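Local structure of activated BY transcription factor SSRB (Salmonella enterica, 2WNW) at residues K138-P143 against V188-V193; W170-I175 against R222-R227; D316-F321 against L392-G397. The protein belongs to glycosyl hydrolase family 30, pairs a TIM barrel with a beta-sandwich domain, and is named as a product of a gene activated by SsrB. All blocks are in the same frame, centred on the assembly; numbering follows the deposited sequence.

Interaction 1: K138-P143 against V188-V193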
ATOM      1  N   LYS A 138      15.492 -14.206  20.310  1.00 19.64           N
ATOM      2  CA  LYS A 138      16.522 -13.396  19.671  1.00 19.52           C
ATOM      3  C   LYS A 138      16.460 -12.044  20.386  1.00 19.48           C
ATOM      4  O   LYS A 138      15.462 -11.325  20.282  1.00 18.94           O
ATOM      5  CB  LYS A 138      16.216 -13.225  18.181  1.00 18.27           C
ATOM      6  CG  LYS A 138      17.214 -12.356  17.433  1.00 19.78           C
ATOM      7  CD  LYS A 138      16.767 -12.104  15.999  1.00 20.29           C
ATOM      8  CE  LYS A 138      17.744 -11.185  15.277  1.00 20.39           C
ATOM      9  NZ  LYS A 138      17.297 -10.838  13.899  1.00 20.73           N
ATOM     10  N   LEU A 139      17.524 -11.704  21.109  1.00 18.17           N
ATOM     11  CA  LEU A 139      17.557 -10.463  21.872  1.00 18.41           C
ATOM     12  C   LEU A 139      18.341  -9.327  21.219  1.00 19.61           C
ATOM     13  O   LEU A 139      19.427  -9.531  20.668  1.00 20.08           O
ATOM     14  CB  LEU A 139      18.123 -10.740  23.271  1.00 19.01           C
ATOM     15  CG  LEU A 139      17.478 -11.911  24.027  1.00 20.22           C
ATOM     16  CD1 LEU A 139      18.198 -12.137  25.352  1.00 20.16           C
ATOM     17  CD2 LEU A 139      16.006 -11.624  24.265  1.00 21.90           C
ATOM     18  N   MET A 140      17.777  -8.128  21.301  1.00 18.45           N
ATOM     19  CA  MET A 140      18.387  -6.931  20.739  1.00 16.99           C
ATOM     20  C   MET A 140      18.649  -5.918  21.852  1.00 17.10           C
ATOM     21  O   MET A 140      17.807  -5.719  22.726  1.00 17.58           O
ATOM     22  CB  MET A 140      17.451  -6.317  19.700  1.00 16.25           C
ATOM     23  CG  MET A 140      17.963  -5.038  19.055  1.00 18.47           C
ATOM     24  SD  MET A 140      16.772  -4.427  17.845  1.00 17.01           S
ATOM     25  CE  MET A 140      17.570  -2.939  17.257  1.00 18.90           C
ATOM     26  N   ALA A 141      19.816  -5.284  21.823  1.00 15.83           N
ATOM     27  CA  ALA A 141      20.162  -4.290  22.835  1.00 16.08           C
ATOM     28  C   ALA A 141      20.424  -2.956  22.151  1.00 16.27           C
ATOM     29  O   ALA A 141      21.061  -2.908  21.096  1.00 15.99           O
ATOM     30  CB  ALA A 141      21.396  -4.738  23.621  1.00 15.55           C
ATOM     31  N   SER A 142      19.916  -1.880  22.750  1.00 16.17           N
ATOM     32  CA  SER A 142      20.070  -0.529  22.215  1.00 15.68           C
ATOM     33  C   SER A 142      20.351   0.459  23.340  1.00 15.78           C
ATOM     34  O   SER A 142      19.776   0.352  24.421  1.00 15.99           O
ATOM     35  CB  SER A 142      18.785  -0.069  21.510  1.00 16.14           C
ATOM     36  OG  SER A 142      18.386  -0.957  20.484  1.00 16.79           O
ATOM     37  N   PRO A 143      21.238   1.438  23.097  1.00 15.84           N
ATOM     38  CA  PRO A 143      21.550   2.430  24.127  1.00 16.32           C
ATOM     39  C   PRO A 143      20.680   3.672  23.946  1.00 16.45           C
ATOM     40  O   PRO A 143      20.308   4.017  22.827  1.00 14.82           O
ATOM     41  CB  PRO A 143      23.023   2.773  23.870  1.00 17.20           C
ATOM     42  CG  PRO A 143      23.472   1.840  22.753  1.00 17.65           C
ATOM     43  CD  PRO A 143      22.222   1.497  22.007  1.00 15.11           C
ATOM     44  N   VAL A 188      23.057 -11.980  23.153  1.00 22.76           N
ATOM     45  CA  VAL A 188      22.453 -10.925  22.354  1.00 21.67           C
ATOM     46  C   VAL A 188      22.788 -11.192  20.892  1.00 22.35           C
ATOM     47  O   VAL A 188      23.921 -11.555  20.567  1.00 21.85           O
ATOM     48  CB  VAL A 188      22.999  -9.545  22.788  1.00 21.75           C
ATOM     49  CG1 VAL A 188      22.417  -8.435  21.914  1.00 21.36           C
ATOM     50  CG2 VAL A 188      22.657  -9.305  24.249  1.00 20.81           C
ATOM     51  N   GLN A 189      21.806 -11.027  20.013  1.00 20.70           N
ATOM     52  CA  GLN A 189      22.030 -11.272  18.597  1.00 21.15           C
ATOM     53  C   GLN A 189      21.906 -10.022  17.741  1.00 19.84           C
ATOM     54  O   GLN A 189      22.218 -10.050  16.551  1.00 18.05           O
ATOM     55  CB  GLN A 189      21.057 -12.333  18.081  1.00 23.70           C
ATOM     56  CG  GLN A 189      21.133 -13.658  18.819  1.00 28.92           C
ATOM     57  CD  GLN A 189      20.241 -14.716  18.197  1.00 32.87           C
ATOM     58  OE1 GLN A 189      19.856 -15.682  18.854  1.00 37.40           O
ATOM     59  NE2 GLN A 189      19.918 -14.543  16.920  1.00 34.60           N
ATOM     60  N   ALA A 190      21.455  -8.924  18.336  1.00 18.85           N
ATOM     61  CA  ALA A 190      21.306  -7.687  17.581  1.00 18.25           C
ATOM     62  C   ALA A 190      21.537  -6.448  18.434  1.00 17.74           C
ATOM     63  O   ALA A 190      21.320  -6.461  19.646  1.00 17.82           O
ATOM     64  CB  ALA A 190      19.920  -7.624  16.954  1.00 19.01           C
ATOM     65  N   LEU A 191      21.975  -5.381  17.774  1.00 16.50           N
ATOM     66  CA  LEU A 191      22.230  -4.103  18.421  1.00 16.37           C
ATOM     67  C   LEU A 191      21.768  -2.977  17.512  1.00 16.91           C
ATOM     68  O   LEU A 191      21.616  -3.163  16.306  1.00 17.70           O
ATOM     69  CB  LEU A 191      23.733  -3.897  18.632  1.00 17.62           C
ATOM     70  CG  LEU A 191      24.565  -4.860  19.473  1.00 18.37           C
ATOM     71  CD1 LEU A 191      26.046  -4.583  19.229  1.00 18.28           C
ATOM     72  CD2 LEU A 191      24.209  -4.689  20.935  1.00 16.21           C
ATOM     73  N   SER A 192      21.520  -1.814  18.102  1.00 16.08           N
ATOM     74  CA  SER A 192      21.231  -0.633  17.307  1.00 15.98           C
ATOM     75  C   SER A 192      22.305   0.292  17.880  1.00 16.80           C
ATOM     76  O   SER A 192      22.729   0.114  19.026  1.00 16.25           O
ATOM     77  CB  SER A 192      19.813  -0.090  17.535  1.00 17.46           C
ATOM     78  OG  SER A 192      19.658   0.550  18.784  1.00 17.84           O
ATOM     79  N   VAL A 193      22.789   1.237  17.087  1.00 16.75           N
ATOM     80  CA  VAL A 193      23.830   2.146  17.556  1.00 16.84           C
ATOM     81  C   VAL A 193      23.324   3.098  18.627  1.00 16.87           C
ATOM     82  O   VAL A 193      24.001   3.343  19.624  1.00 18.83           O
ATOM     83  CB  VAL A 193      24.401   2.987  16.392  1.00 16.90           C
ATOM     84  CG1 VAL A 193      25.266   4.121  16.939  1.00 19.57           C
ATOM     85  CG2 VAL A 193      25.224   2.098  15.475  1.00 19.54           C
TER

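Interaction 2: W170-I175 against R222-R227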
ATOM      1  N   TRP A 170      33.254   4.038  24.493  1.00 18.28           N
ATOM      2  CA  TRP A 170      31.834   3.680  24.535  1.00 17.60           C
ATOM      3  C   TRP A 170      31.668   2.304  23.891  1.00 17.32           C
ATOM      4  O   TRP A 170      30.929   1.457  24.394  1.00 16.14           O
ATOM      5  CB  TRP A 170      31.001   4.725  23.781  1.00 17.83           C
ATOM      6  CG  TRP A 170      29.498   4.487  23.762  1.00 17.81           C
ATOM      7  CD1 TRP A 170      28.654   4.731  22.712  1.00 18.66           C
ATOM      8  CD2 TRP A 170      28.666   4.019  24.841  1.00 17.78           C
ATOM      9  NE1 TRP A 170      27.357   4.446  23.065  1.00 19.26           N
ATOM     10  CE2 TRP A 170      27.333   4.008  24.363  1.00 18.62           C
ATOM     11  CE3 TRP A 170      28.915   3.609  26.160  1.00 17.77           C
ATOM     12  CZ2 TRP A 170      26.250   3.606  25.158  1.00 18.10           C
ATOM     13  CZ3 TRP A 170      27.836   3.207  26.954  1.00 18.14           C
ATOM     14  CH2 TRP A 170      26.520   3.210  26.447  1.00 18.94           C
ATOM     15  N   ALA A 171      32.364   2.079  22.780  1.00 16.42           N
ATOM     16  CA  ALA A 171      32.285   0.789  22.106  1.00 17.17           C
ATOM     17  C   ALA A 171      32.782  -0.306  23.052  1.00 17.71           C
ATOM     18  O   ALA A 171      32.205  -1.392  23.107  1.00 16.89           O
ATOM     19  CB  ALA A 171      33.116   0.803  20.834  1.00 18.37           C
ATOM     20  N   ASP A 172      33.848  -0.019  23.800  1.00 17.84           N
ATOM     21  CA  ASP A 172      34.391  -0.998  24.739  1.00 19.06           C
ATOM     22  C   ASP A 172      33.397  -1.311  25.855  1.00 18.62           C
ATOM     23  O   ASP A 172      33.318  -2.448  26.315  1.00 19.40           O
ATOM     24  CB  ASP A 172      35.710  -0.509  25.357  1.00 19.64           C
ATOM     25  CG  ASP A 172      36.869  -0.560  24.379  1.00 21.28           C
ATOM     26  OD1 ASP A 172      36.806  -1.350  23.411  1.00 20.73           O
ATOM     27  OD2 ASP A 172      37.856   0.179  24.592  1.00 22.95           O
ATOM     28  N   ILE A 173      32.651  -0.304  26.300  1.00 18.19           N
ATOM     29  CA  ILE A 173      31.661  -0.526  27.348  1.00 17.83           C
ATOM     30  C   ILE A 173      30.567  -1.450  26.830  1.00 17.23           C
ATOM     31  O   ILE A 173      30.120  -2.351  27.542  1.00 17.41           O
ATOM     32  CB  ILE A 173      31.011   0.793  27.810  1.00 19.06           C
ATOM     33  CG1 ILE A 173      32.039   1.635  28.569  1.00 20.06           C
ATOM     34  CG2 ILE A 173      29.792   0.500  28.692  1.00 17.02           C
ATOM     35  CD1 ILE A 173      31.491   2.940  29.072  1.00 24.38           C
ATOM     36  N   ILE A 174      30.139  -1.221  25.590  1.00 17.31           N
ATOM     37  CA  ILE A 174      29.098  -2.049  24.985  1.00 17.20           C
ATOM     38  C   ILE A 174      29.567  -3.499  24.890  1.00 17.55           C
ATOM     39  O   ILE A 174      28.785  -4.421  25.102  1.00 16.41           O
ATOM     40  CB  ILE A 174      28.703  -1.518  23.585  1.00 17.39           C
ATOM     41  CG1 ILE A 174      27.999  -0.166  23.734  1.00 15.55           C
ATOM     42  CG2 ILE A 174      27.786  -2.510  22.884  1.00 17.19           C
ATOM     43  CD1 ILE A 174      27.700   0.535  22.419  1.00 17.37           C
ATOM     44  N   ILE A 175      30.842  -3.706  24.578  1.00 17.18           N
ATOM     45  CA  ILE A 175      31.363  -5.066  24.504  1.00 17.81           C
ATOM     46  C   ILE A 175      31.299  -5.700  25.900  1.00 17.75           C
ATOM     47  O   ILE A 175      30.896  -6.853  26.046  1.00 18.09           O
ATOM     48  CB  ILE A 175      32.825  -5.093  23.998  1.00 17.58           C
ATOM     49  CG1 ILE A 175      32.882  -4.620  22.542  1.00 19.66           C
ATOM     50  CG2 ILE A 175      33.396  -6.504  24.119  1.00 19.01           C
ATOM     51  CD1 ILE A 175      32.151  -5.531  21.559  1.00 20.03           C
ATOM     52  N   ARG A 222      32.036  -3.078  14.844  1.00 19.90           N
ATOM     53  CA  ARG A 222      32.400  -4.232  14.033  1.00 19.53           C
ATOM     54  C   ARG A 222      33.748  -4.872  14.377  1.00 19.78           C
ATOM     55  O   ARG A 222      33.807  -6.064  14.668  1.00 19.31           O
ATOM     56  CB  ARG A 222      32.341  -3.871  12.543  1.00 20.39           C
ATOM     57  CG  ARG A 222      30.930  -3.934  11.961  1.00 20.75           C
ATOM     58  CD  ARG A 222      30.373  -5.349  12.071  1.00 20.39           C
ATOM     59  NE  ARG A 222      28.991  -5.449  11.615  1.00 21.20           N
ATOM     60  CZ  ARG A 222      28.154  -6.414  11.984  1.00 21.54           C
ATOM     61  NH1 ARG A 222      28.562  -7.368  12.813  1.00 21.95           N
ATOM     62  NH2 ARG A 222      26.902  -6.415  11.547  1.00 23.09           N
ATOM     63  N   PRO A 223      34.842  -4.093  14.360  1.00 20.00           N
ATOM     64  CA  PRO A 223      36.163  -4.653  14.680  1.00 21.06           C
ATOM     65  C   PRO A 223      36.221  -5.313  16.059  1.00 20.94           C
ATOM     66  O   PRO A 223      36.831  -6.369  16.231  1.00 21.06           O
ATOM     67  CB  PRO A 223      37.084  -3.438  14.592  1.00 20.44           C
ATOM     68  CG  PRO A 223      36.407  -2.574  13.585  1.00 22.09           C
ATOM     69  CD  PRO A 223      34.959  -2.668  14.008  1.00 20.25           C
ATOM     70  N   ARG A 224      35.585  -4.688  17.045  1.00 21.01           N
ATOM     71  CA  ARG A 224      35.584  -5.233  18.397  1.00 19.80           C
ATOM     72  C   ARG A 224      34.750  -6.501  18.488  1.00 19.89           C
ATOM     73  O   ARG A 224      35.168  -7.479  19.103  1.00 18.47           O
ATOM     74  CB  ARG A 224      35.081  -4.177  19.390  1.00 20.30           C
ATOM     75  CG  ARG A 224      36.061  -3.019  19.544  1.00 20.66           C
ATOM     76  CD  ARG A 224      35.543  -1.905  20.446  1.00 20.27           C
ATOM     77  NE  ARG A 224      36.581  -0.903  20.685  1.00 20.22           N
ATOM     78  CZ  ARG A 224      37.060  -0.073  19.762  1.00 21.16           C
ATOM     79  NH1 ARG A 224      36.591  -0.105  18.520  1.00 21.10           N
ATOM     80  NH2 ARG A 224      38.032   0.774  20.072  1.00 19.62           N
ATOM     81  N   LEU A 225      33.572  -6.489  17.872  1.00 20.53           N
ATOM     82  CA  LEU A 225      32.711  -7.667  17.889  1.00 20.63           C
ATOM     83  C   LEU A 225      33.453  -8.837  17.256  1.00 21.52           C
ATOM     84  O   LEU A 225      33.413  -9.957  17.759  1.00 22.78           O
ATOM     85  CB  LEU A 225      31.417  -7.390  17.115  1.00 20.01           C
ATOM     86  CG  LEU A 225      30.455  -6.402  17.785  1.00 19.09           C
ATOM     87  CD1 LEU A 225      29.403  -5.937  16.780  1.00 19.43           C
ATOM     88  CD2 LEU A 225      29.812  -7.066  18.991  1.00 19.23           C
ATOM     89  N   ALA A 226      34.133  -8.567  16.148  1.00 22.49           N
ATOM     90  CA  ALA A 226      34.886  -9.600  15.447  1.00 23.33           C
ATOM     91  C   ALA A 226      35.967 -10.197  16.348  1.00 25.36           C
ATOM     92  O   ALA A 226      36.112 -11.420  16.423  1.00 24.93           O
ATOM     93  CB  ALA A 226      35.513  -9.018  14.186  1.00 23.37           C
ATOM     94  N   ARG A 227      36.716  -9.339  17.035  1.00 25.10           N
ATOM     95  CA  ARG A 227      37.779  -9.808  17.921  1.00 27.27           C
ATOM     96  C   ARG A 227      37.247 -10.683  19.053  1.00 27.28           C
ATOM     97  O   ARG A 227      37.971 -11.524  19.590  1.00 28.48           O
ATOM     98  CB  ARG A 227      38.563  -8.621  18.501  1.00 27.79           C
ATOM     99  CG  ARG A 227      39.415  -7.882  17.474  1.00 31.14           C
ATOM    100  CD  ARG A 227      40.480  -7.025  18.144  1.00 32.38           C
ATOM    101  NE  ARG A 227      39.925  -5.850  18.807  1.00 34.33           N
ATOM    102  CZ  ARG A 227      39.644  -4.710  18.186  1.00 34.49           C
ATOM    103  NH1 ARG A 227      39.868  -4.590  16.884  1.00 35.67           N
ATOM    104  NH2 ARG A 227      39.142  -3.690  18.866  1.00 35.91           N
TER
HETATM  105  O   HOH W   1      39.575   0.506  22.614  1.00 21.14           O

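Interaction 3: D316-F321 against L392-G397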
ATOM      1  N   ASP A 316      -0.821  -0.513  12.516  1.00 12.44           N
ATOM      2  CA  ASP A 316       0.591  -0.356  12.204  1.00 13.55           C
ATOM      3  C   ASP A 316       1.258  -1.683  11.866  1.00 14.51           C
ATOM      4  O   ASP A 316       2.058  -1.761  10.932  1.00 14.70           O
ATOM      5  CB  ASP A 316       1.333   0.325  13.359  1.00 13.74           C
ATOM      6  CG  ASP A 316       2.661   0.908  12.917  1.00 15.17           C
ATOM      7  OD1 ASP A 316       3.717   0.288  13.176  1.00 16.36           O
ATOM      8  OD2 ASP A 316       2.640   1.979  12.283  1.00 15.38           O
ATOM      9  N   MET A 317       0.930  -2.732  12.614  1.00 13.68           N
ATOM     10  CA  MET A 317       1.518  -4.042  12.354  1.00 14.99           C
ATOM     11  C   MET A 317       1.174  -4.563  10.961  1.00 14.98           C
ATOM     12  O   MET A 317       2.053  -5.015  10.224  1.00 15.14           O
ATOM     13  CB  MET A 317       1.052  -5.047  13.409  1.00 16.30           C
ATOM     14  CG  MET A 317       1.582  -4.741  14.802  1.00 17.17           C
ATOM     15  SD  MET A 317       0.901  -5.839  16.057  1.00 17.48           S
ATOM     16  CE  MET A 317       1.950  -7.286  15.861  1.00 17.94           C
ATOM     17  N   ILE A 318      -0.102  -4.501  10.598  1.00 14.12           N
ATOM     18  CA  ILE A 318      -0.526  -4.975   9.286  1.00 13.43           C
ATOM     19  C   ILE A 318       0.164  -4.186   8.178  1.00 14.35           C
ATOM     20  O   ILE A 318       0.714  -4.767   7.245  1.00 13.98           O
ATOM     21  CB  ILE A 318      -2.064  -4.879   9.133  1.00 13.70           C
ATOM     22  CG1 ILE A 318      -2.730  -5.875  10.091  1.00 13.99           C
ATOM     23  CG2 ILE A 318      -2.470  -5.164   7.690  1.00 14.20           C
ATOM     24  CD1 ILE A 318      -4.241  -5.740  10.187  1.00 15.03           C
ATOM     25  N   GLY A 319       0.148  -2.862   8.291  1.00 13.89           N
ATOM     26  CA  GLY A 319       0.789  -2.035   7.284  1.00 14.79           C
ATOM     27  C   GLY A 319       2.282  -2.292   7.152  1.00 15.47           C
ATOM     28  O   GLY A 319       2.812  -2.372   6.041  1.00 16.04           O
ATOM     29  N   ASN A 320       2.967  -2.418   8.284  1.00 14.47           N
ATOM     30  CA  ASN A 320       4.403  -2.666   8.275  1.00 14.63           C
ATOM     31  C   ASN A 320       4.735  -3.958   7.540  1.00 15.46           C
ATOM     32  O   ASN A 320       5.560  -3.968   6.631  1.00 15.64           O
ATOM     33  CB  ASN A 320       4.946  -2.746   9.710  1.00 14.06           C
ATOM     34  CG  ASN A 320       5.015  -1.391  10.387  1.00 13.31           C
ATOM     35  OD1 ASN A 320       5.294  -1.294  11.583  1.00 16.39           O
ATOM     36  ND2 ASN A 320       4.768  -0.340   9.627  1.00 10.88           N
ATOM     37  N   PHE A 321       4.085  -5.049   7.926  1.00 14.58           N
ATOM     38  CA  PHE A 321       4.368  -6.327   7.285  1.00 15.73           C
ATOM     39  C   PHE A 321       3.976  -6.372   5.812  1.00 15.07           C
ATOM     40  O   PHE A 321       4.671  -6.990   5.007  1.00 15.86           O
ATOM     41  CB  PHE A 321       3.724  -7.460   8.087  1.00 15.93           C
ATOM     42  CG  PHE A 321       4.441  -7.749   9.379  1.00 17.74           C
ATOM     43  CD1 PHE A 321       5.755  -8.216   9.368  1.00 17.82           C
ATOM     44  CD2 PHE A 321       3.826  -7.522  10.605  1.00 17.42           C
ATOM     45  CE1 PHE A 321       6.444  -8.452  10.556  1.00 18.04           C
ATOM     46  CE2 PHE A 321       4.507  -7.755  11.802  1.00 18.87           C
ATOM     47  CZ  PHE A 321       5.819  -8.220  11.777  1.00 18.88           C
ATOM     48  N   LEU A 392     -10.430  -0.902   3.926  1.00 17.90           N
ATOM     49  CA  LEU A 392     -10.895  -0.800   5.308  1.00 15.81           C
ATOM     50  C   LEU A 392     -10.776  -2.174   5.953  1.00 16.54           C
ATOM     51  O   LEU A 392     -10.736  -2.301   7.175  1.00 15.75           O
ATOM     52  CB  LEU A 392     -12.342  -0.301   5.370  1.00 17.71           C
ATOM     53  CG  LEU A 392     -12.573   1.154   4.948  1.00 17.06           C
ATOM     54  CD1 LEU A 392     -14.030   1.516   5.178  1.00 20.58           C
ATOM     55  CD2 LEU A 392     -11.670   2.087   5.751  1.00 19.93           C
ATOM     56  N   LEU A 393     -10.747  -3.209   5.118  1.00 16.10           N
ATOM     57  CA  LEU A 393     -10.551  -4.565   5.613  1.00 16.15           C
ATOM     58  C   LEU A 393      -9.047  -4.774   5.468  1.00 15.05           C
ATOM     59  O   LEU A 393      -8.557  -5.195   4.419  1.00 15.96           O
ATOM     60  CB  LEU A 393     -11.328  -5.583   4.769  1.00 18.40           C
ATOM     61  CG  LEU A 393     -12.803  -5.725   5.155  1.00 21.85           C
ATOM     62  CD1 LEU A 393     -13.530  -6.598   4.143  1.00 23.43           C
ATOM     63  CD2 LEU A 393     -12.897  -6.327   6.554  1.00 22.49           C
ATOM     64  N   GLU A 394      -8.317  -4.428   6.523  1.00 16.06           N
ATOM     65  CA  GLU A 394      -6.865  -4.545   6.541  1.00 16.47           C
ATOM     66  C   GLU A 394      -6.472  -6.003   6.675  1.00 16.95           C
ATOM     67  O   GLU A 394      -7.062  -6.744   7.458  1.00 18.80           O
ATOM     68  CB  GLU A 394      -6.295  -3.725   7.704  1.00 16.78           C
ATOM     69  CG  GLU A 394      -6.603  -2.230   7.594  1.00 22.66           C
ATOM     70  CD  GLU A 394      -5.984  -1.416   8.718  1.00 23.54           C
ATOM     71  OE1 GLU A 394      -4.935  -1.831   9.249  1.00 29.53           O
ATOM     72  OE2 GLU A 394      -6.536  -0.358   9.065  1.00 25.53           O
ATOM     73  N   GLU A 395      -5.468  -6.417   5.914  1.00 15.94           N
ATOM     74  CA  GLU A 395      -5.049  -7.807   5.954  1.00 17.30           C
ATOM     75  C   GLU A 395      -3.611  -8.040   5.526  1.00 16.08           C
ATOM     76  O   GLU A 395      -3.054  -7.288   4.728  1.00 16.20           O
ATOM     77  CB  GLU A 395      -5.974  -8.636   5.058  1.00 17.06           C
ATOM     78  CG  GLU A 395      -6.013  -8.189   3.583  1.00 19.67           C
ATOM     79  CD  GLU A 395      -4.783  -8.615   2.794  1.00 22.56           C
ATOM     80  OE1 GLU A 395      -4.229  -9.691   3.102  1.00 23.04           O
ATOM     81  OE2 GLU A 395      -4.378  -7.892   1.853  1.00 20.80           O
ATOM     82  N   VAL A 396      -3.016  -9.096   6.072  1.00 15.59           N
ATOM     83  CA  VAL A 396      -1.658  -9.489   5.715  1.00 15.43           C
ATOM     84  C   VAL A 396      -1.526 -10.976   6.022  1.00 16.06           C
ATOM     85  O   VAL A 396      -2.027 -11.450   7.041  1.00 16.94           O
ATOM     86  CB  VAL A 396      -0.585  -8.680   6.488  1.00 14.13           C
ATOM     87  CG1 VAL A 396      -0.676  -8.948   7.981  1.00 14.88           C
ATOM     88  CG2 VAL A 396       0.805  -9.025   5.953  1.00 15.77           C
ATOM     89  N   GLY A 397      -0.880 -11.712   5.125  1.00 17.18           N
ATOM     90  CA  GLY A 397      -0.723 -13.140   5.328  1.00 16.87           C
ATOM     91  C   GLY A 397       0.722 -13.583   5.359  1.00 16.29           C
ATOM     92  O   GLY A 397       1.605 -12.892   4.854  1.00 15.32           O
TER

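Interaction 1: K138-P143 against V188-V193
Met140 lies against Ala190 where two parallel strands run side by side, and its side chain is worth tracing outward. CB meets Ala190 CB at 3.9 Å. CG stands anti to the backbone N (chi1 179°), beside the carbonyl carbon, and passes above the neighbouring strand with Ala190 O 3.7 Å from Met140 CG. The chain stays extended through SD, which carries the tip forward by two residues: Met140 CE ends 3.6 Å from Ser192 CB.

Beneath this the backbones are sewn together. Leu139 O is gripped twice, by Gln189 N at 2.9 Å (158° at the hydrogen) and by Ala190 N at 3.1 Å, the second bond being more bent (139°). Next, Ala141 N gives a hydrogen bond of 2.9 Å to Ala190 O, and Ser192 N gives one of 3.2 Å to Ala141 O.

Beyond the methionine the same face turns polar. Ser142 OG donates to Ser192 OG at 2.6 Å; Ser142 OG is also bonded to Arg87 NE, and Ser192 OG to Asp239 OD2, so a chain of bonds links four residues. At the other end, the extended Lys138 crosses Gln189 at about a right angle, its CG nearest Gln189 NE2, while its NZ forms salt bridges with Glu234 and Asp46.

On the reverse face Ala141 CB touches both Leu191 CD2 and Val188 CG1, which approach it from the same side, and Ala141 also touches Tyr177 of helix 167-183. That helix joins the two strands in a beta-alpha-beta crossover. With strand 85-90 beside 138-143 and strand 234-239 beside 190-192, these are the third and fourth strands of the closed, eight-stranded parallel barrel of the TIM fold.

Interaction 2: W170-I175 against R222-R227
Arg224 reaches out of its helix to Asp172 and gives up more surface to this contact than any other residue. From CG to NE its chain is extended, and CG lies beside the backbone N, anti to the carbonyl carbon (chi1 -68°). Arg224 NE donates to Asp172 OD1 at 2.8 Å, making a salt bridge. The carboxylate oxygen lies almost in the guanidinium plane, but the donor comes in from above the carboxylate plane; the two flat groups are turned 50° against each other, so this is not the flat, two-pronged pairing that arginine can make with an acid.

A water supplies the second link. It donates to Asp172 OD2 at 2.6 Å and accepts from Arg224 NH2 at 3.0 Å, which ties both carboxylate oxygens to the one arginine. Arg224 NH1 turns back to Tyr220 O in its own helix, and that bond further limits how the group can rotate. Ala171 CB sits over one face of the guanidinium, 3.9 Å from Arg224 NE, and also touches Arg224 CD.

These are consecutive outer helices of the TIM barrel, following strands 138-143 and 190-192. Their short segments run in roughly the same direction, 34° apart, with a closest axis approach of 10.2 Å.

Deeper between the helices the charged chemistry gives way to Ile175. Its CG1 lies 3.9 Å from Arg224 CB, packing across the aliphatic base of the arginine at about a right angle. Ile175 CD1 goes further, to 3.8 Å from Leu225 CD2. Leu225 in turn touches Leu178, a turn further along the first helix, and Ile235 of the barrel strand 234-239.

Interaction 3: D316-F321 against L392-G397
Ile318 is the knuckle on which the helix leans against the strand, pressing on Glu394, Glu395 and Val396. Its two branches divide the work. CD1 reaches Glu394 CB at 3.8 Å, whereas CG2, anti to the backbone N, settles over the backbone, with Glu395 O 3.7 Å from Ile318 CG2. Val396 meets the helix from its own side: its CB is 4.2 Å from Ile318 CG2, and its CG2 lies 3.9 Å from Phe321 CB. Only the base of the phenylalanine takes part, because its ring leads off to meet Phe48 and, edge-to-face, Phe398.

No hydrogen bond spans the two segments, and away from this apolar patch they part. The strand crosses the helix at 51°, which carries Leu392 and Leu393 clear of it; Leu392, partly exposed, packs on Arg412 of the second subunit. Glu394 marks the change. Its extended chain runs past Ile318, with OE1 4.1 Å from Ile318 CD1, and its OE2 is hydrogen-bonded to His315, just ahead in the same helix. Glu395 starts out away from the helix, yet its OE2 makes a salt bridge with Lys322, the last residue of that helix, and its OE1 is hydrogen-bonded to Ser386.

Helix 305-322 is an outer helix of the TIM barrel, between strands 289-294 and 327-330, and strand 393-399 belongs to the beta sandwich, so the contact joins the two domains. Phe373 of helix 365-374 touches both Ile318 and Val396, Tyr410 of strand 405-411 touches Ile318 and Glu394, and strand 382-388 pairs with 393-399 antiparallel.

Interactions 1 and 2 belong to one piece of the barrel: helix 167-183 follows strand 138-143 and leads into strand 190-192, and Pro143 CB packs on Trp170 CZ2 at 3.6 Å. Interaction 1 lies in the barrel wall, where backbone bonds do most of the joining; interaction 2 lies one layer out, centres 13 Å away, with an apolar base under a salt bridge and a water where Asp172 and Arg224 are partly exposed. Interaction 3, buried too, is on the opposite side of the chain's centre. Its segments join barrel to sandwich without a hydrogen bond, mainly through apolar side chains, while Glu394 and Glu395 bond to His315 and Lys322 of the same helix, just beyond the segment.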